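Spike protein P5 (Enterobacteria phage PRD1, PDB 1YQ5) forms, together with P31 and P2, the spike complexes at the fivefold vertices of the viral capsid and is essential for infectivity. Local coordinates at residues K46-S58 with C109-F122. Numbering follows the deposited sequence.
Sequences KSAAGIQLAAGKS and CNVLGVVSLDVLKF. Unlike the reference sequence in segment 109-122: V115 (reference Pro).
Strands 51-53 and 119-122 run antiparallel, their axes 4.7 Å apart at closest approach, with I51 and L120 as a hydrogen-bonded pair. I51 N reaches L120 O at 2.9 Å, and L120 N returns to I51 O. L53 N bonds D118 O just before the second strand. L53 buries the most surface against the other segment. With CG anti to the carbonyl carbon (chi1 -85°), its side chain is turned to the 109-122 segment: CD1 meets L120 CG at 3.7 Å, while CD2 touches both C109 CB and V111 CG2. I51 CD1 approaches F122 CE1 obliquely at 3.8 Å. On the other face of the sheet V119 packs against Q52. Beyond the strands, V111 fits against the type II turn A54-K57. Its CG1 touches A54 O and its CG2 the carbonyl carbon of K57. S58 OG accepts a nearly straight bond from V111 N (2.8 Å, 171°). The D118 carboxylate holds the loop 112-114: OD1 takes L112 N, and OD2 takes G113 N on its syn lone pair and V114 N from above the plane. A water links OD2 to L53 O. The contact lies in one of the two antiparallel sheets of the C-terminal jelly-roll domain of P5, where 51-53 bonds to 44-46 and 119-126 to 76-83. L53, L120 and F122 face strand 59-68 of the other sheet, and I51 and F122 meet I138 of strand 135-142 in that sheet.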
# COMPACT_ATOMS: atom_id res chain seq x y z
N LYS A 46 5.98 -19.54 7.51
CA LYS A 46 6.65 -19.63 6.22
C LYS A 46 6.73 -21.08 5.77
O LYS A 46 6.83 -22.00 6.58
CB LYS A 46 8.07 -19.04 6.32
CG LYS A 46 8.99 -19.75 7.32
CD LYS A 46 10.28 -18.96 7.53
CE LYS A 46 11.21 -19.66 8.53
NZ LYS A 46 12.39 -18.81 8.87
N SER A 47 6.70 -21.29 4.45
CA SER A 47 6.78 -22.63 3.89
C SER A 47 7.33 -22.55 2.47
O SER A 47 7.52 -21.46 1.93
CB SER A 47 5.40 -23.29 3.85
OG SER A 47 4.68 -22.84 2.71
N ALA A 48 7.57 -23.71 1.87
CA ALA A 48 8.08 -23.77 0.52
C ALA A 48 7.05 -23.21 -0.47
O ALA A 48 7.40 -22.85 -1.59
CB ALA A 48 8.43 -25.21 0.15
N ALA A 49 5.79 -23.14 -0.05
CA ALA A 49 4.71 -22.64 -0.91
C ALA A 49 4.48 -21.13 -0.78
O ALA A 49 3.97 -20.49 -1.70
CB ALA A 49 3.41 -23.38 -0.60
N GLY A 50 4.86 -20.57 0.37
CA GLY A 50 4.68 -19.14 0.61
C GLY A 50 4.43 -18.96 2.09
O GLY A 50 5.22 -19.44 2.91
N ILE A 51 3.35 -18.29 2.46
CA ILE A 51 3.02 -18.13 3.87
C ILE A 51 1.69 -18.83 4.11
O ILE A 51 0.66 -18.45 3.56
CB ILE A 51 2.91 -16.65 4.28
CG1 ILE A 51 4.28 -15.98 4.16
CG2 ILE A 51 2.42 -16.55 5.72
CD1 ILE A 51 4.29 -14.52 4.60
N GLN A 52 1.74 -19.87 4.94
CA GLN A 52 0.56 -20.67 5.27
C GLN A 52 -0.36 -20.00 6.29
O GLN A 52 0.11 -19.37 7.24
CB GLN A 52 0.99 -22.02 5.87
CG GLN A 52 1.97 -22.84 5.05
CD GLN A 52 1.35 -23.43 3.81
OE1 GLN A 52 0.18 -23.85 3.82
NE2 GLN A 52 2.11 -23.49 2.73
N LEU A 53 -1.66 -20.13 6.08
CA LEU A 53 -2.65 -19.59 7.01
C LEU A 53 -3.23 -20.81 7.71
O LEU A 53 -3.77 -21.70 7.06
CB LEU A 53 -3.76 -18.83 6.29
CG LEU A 53 -3.49 -17.36 5.95
CD1 LEU A 53 -2.37 -17.26 4.94
CD2 LEU A 53 -4.76 -16.72 5.42
N ALA A 54 -3.11 -20.86 9.04
CA ALA A 54 -3.62 -21.98 9.82
C ALA A 54 -5.14 -22.09 9.75
O ALA A 54 -5.83 -21.09 9.54
CB ALA A 54 -3.17 -21.85 11.27
N ALA A 55 -5.65 -23.30 9.93
CA ALA A 55 -7.09 -23.54 9.89
C ALA A 55 -7.79 -22.64 10.91
O ALA A 55 -7.28 -22.41 12.00
CB ALA A 55 -7.38 -25.01 10.20
N GLY A 56 -8.97 -22.14 10.53
CA GLY A 56 -9.73 -21.29 11.43
C GLY A 56 -9.30 -19.84 11.43
O GLY A 56 -9.84 -19.04 12.19
N LYS A 57 -8.35 -19.48 10.56
CA LYS A 57 -7.85 -18.11 10.51
C LYS A 57 -8.42 -17.21 9.41
O LYS A 57 -7.73 -16.33 8.91
CB LYS A 57 -6.32 -18.12 10.41
CG LYS A 57 -5.60 -18.66 11.65
CD LYS A 57 -5.74 -17.72 12.84
CE LYS A 57 -5.10 -18.29 14.10
NZ LYS A 57 -5.18 -17.33 15.25
N SER A 58 -9.67 -17.43 9.02
CA SER A 58 -10.27 -16.58 8.00
C SER A 58 -10.32 -15.16 8.56
O SER A 58 -10.45 -14.97 9.77
CB SER A 58 -11.69 -17.04 7.66
OG SER A 58 -11.68 -18.28 6.98
N CYS A 109 -9.22 -12.99 3.50
CA CYS A 109 -8.78 -14.34 3.17
C CYS A 109 -9.69 -15.38 3.78
O CYS A 109 -9.90 -15.41 4.99
CB CYS A 109 -7.36 -14.59 3.70
SG CYS A 109 -6.07 -13.57 2.96
N ASN A 110 -10.25 -16.23 2.93
CA ASN A 110 -11.09 -17.31 3.41
C ASN A 110 -10.16 -18.50 3.58
O ASN A 110 -9.44 -18.87 2.65
CB ASN A 110 -12.19 -17.65 2.41
CG ASN A 110 -13.04 -18.82 2.87
OD1 ASN A 110 -13.56 -18.82 3.98
ND2 ASN A 110 -13.18 -19.83 2.01
N VAL A 111 -10.16 -19.10 4.76
CA VAL A 111 -9.31 -20.25 5.02
C VAL A 111 -10.19 -21.50 4.99
O VAL A 111 -11.08 -21.66 5.82
CB VAL A 111 -8.62 -20.14 6.40
CG1 VAL A 111 -7.84 -21.41 6.70
CG2 VAL A 111 -7.69 -18.92 6.40
N LEU A 112 -9.94 -22.36 4.01
CA LEU A 112 -10.72 -23.58 3.84
C LEU A 112 -10.34 -24.69 4.80
O LEU A 112 -11.13 -25.61 5.04
CB LEU A 112 -10.56 -24.09 2.40
CG LEU A 112 -11.01 -23.14 1.29
CD1 LEU A 112 -10.45 -23.60 -0.04
CD2 LEU A 112 -12.54 -23.10 1.25
N GLY A 113 -9.14 -24.63 5.36
CA GLY A 113 -8.69 -25.68 6.25
C GLY A 113 -7.96 -26.73 5.44
O GLY A 113 -7.87 -27.90 5.83
N VAL A 114 -7.45 -26.32 4.28
CA VAL A 114 -6.69 -27.19 3.38
C VAL A 114 -5.35 -26.48 3.22
O VAL A 114 -5.23 -25.51 2.47
CB VAL A 114 -7.39 -27.32 2.02
CG1 VAL A 114 -6.63 -28.29 1.12
CG2 VAL A 114 -8.82 -27.78 2.21
N VAL A 115 -4.35 -26.97 3.94
CA VAL A 115 -3.03 -26.34 3.94
C VAL A 115 -2.50 -25.93 2.57
O VAL A 115 -2.07 -24.78 2.39
CB VAL A 115 -1.97 -27.23 4.65
CG1 VAL A 115 -2.50 -27.68 6.00
CG2 VAL A 115 -1.61 -28.43 3.79
N SER A 116 -2.53 -26.84 1.60
CA SER A 116 -2.02 -26.52 0.28
C SER A 116 -2.80 -25.44 -0.46
O SER A 116 -2.31 -24.89 -1.44
CB SER A 116 -1.93 -27.80 -0.55
OG SER A 116 -0.93 -28.66 -0.03
N LEU A 117 -4.01 -25.14 -0.00
CA LEU A 117 -4.83 -24.11 -0.64
C LEU A 117 -4.81 -22.78 0.12
O LEU A 117 -4.88 -21.71 -0.49
CB LEU A 117 -6.28 -24.58 -0.75
CG LEU A 117 -6.55 -25.78 -1.67
CD1 LEU A 117 -8.02 -26.17 -1.59
CD2 LEU A 117 -6.16 -25.42 -3.09
N ASP A 118 -4.72 -22.85 1.45
CA ASP A 118 -4.71 -21.66 2.29
C ASP A 118 -3.30 -21.10 2.44
O ASP A 118 -2.71 -21.15 3.52
CB ASP A 118 -5.29 -21.97 3.67
CG ASP A 118 -6.68 -22.57 3.59
OD1 ASP A 118 -7.45 -22.16 2.70
OD2 ASP A 118 -7.01 -23.45 4.42
N VAL A 119 -2.76 -20.56 1.36
CA VAL A 119 -1.41 -20.03 1.38
C VAL A 119 -1.26 -18.76 0.56
O VAL A 119 -1.76 -18.67 -0.56
CB VAL A 119 -0.39 -21.07 0.86
CG1 VAL A 119 -0.78 -21.53 -0.54
CG2 VAL A 119 1.02 -20.48 0.84
N LEU A 120 -0.59 -17.77 1.14
CA LEU A 120 -0.33 -16.52 0.44
C LEU A 120 0.92 -16.79 -0.39
O LEU A 120 1.95 -17.20 0.15
CB LEU A 120 -0.05 -15.41 1.45
CG LEU A 120 -1.24 -14.92 2.28
CD1 LEU A 120 -0.76 -14.08 3.44
CD2 LEU A 120 -2.18 -14.12 1.39
N LYS A 121 0.82 -16.59 -1.70
CA LYS A 121 1.95 -16.82 -2.59
C LYS A 121 2.55 -15.50 -3.04
O LYS A 121 1.83 -14.55 -3.35
CB LYS A 121 1.51 -17.65 -3.80
CG LYS A 121 1.00 -19.04 -3.44
CD LYS A 121 0.57 -19.81 -4.69
CE LYS A 121 0.13 -21.23 -4.34
NZ LYS A 121 -0.27 -21.99 -5.56
N PHE A 122 3.88 -15.43 -3.07
CA PHE A 122 4.57 -14.20 -3.45
C PHE A 122 5.55 -14.38 -4.60
O PHE A 122 6.20 -15.43 -4.72
CB PHE A 122 5.34 -13.63 -2.25
CG PHE A 122 4.48 -13.36 -1.04
CD1 PHE A 122 4.10 -14.40 -0.19
CD2 PHE A 122 4.04 -12.07 -0.76
CE1 PHE A 122 3.30 -14.16 0.92
CE2 PHE A 122 3.24 -11.81 0.35
CZ PHE A 122 2.87 -12.86 1.19
O HOH W 1 5.07 -18.11 -2.68
O HOH W 2 -5.46 -23.95 6.63
O HOH W 3 -10.71 -22.64 8.42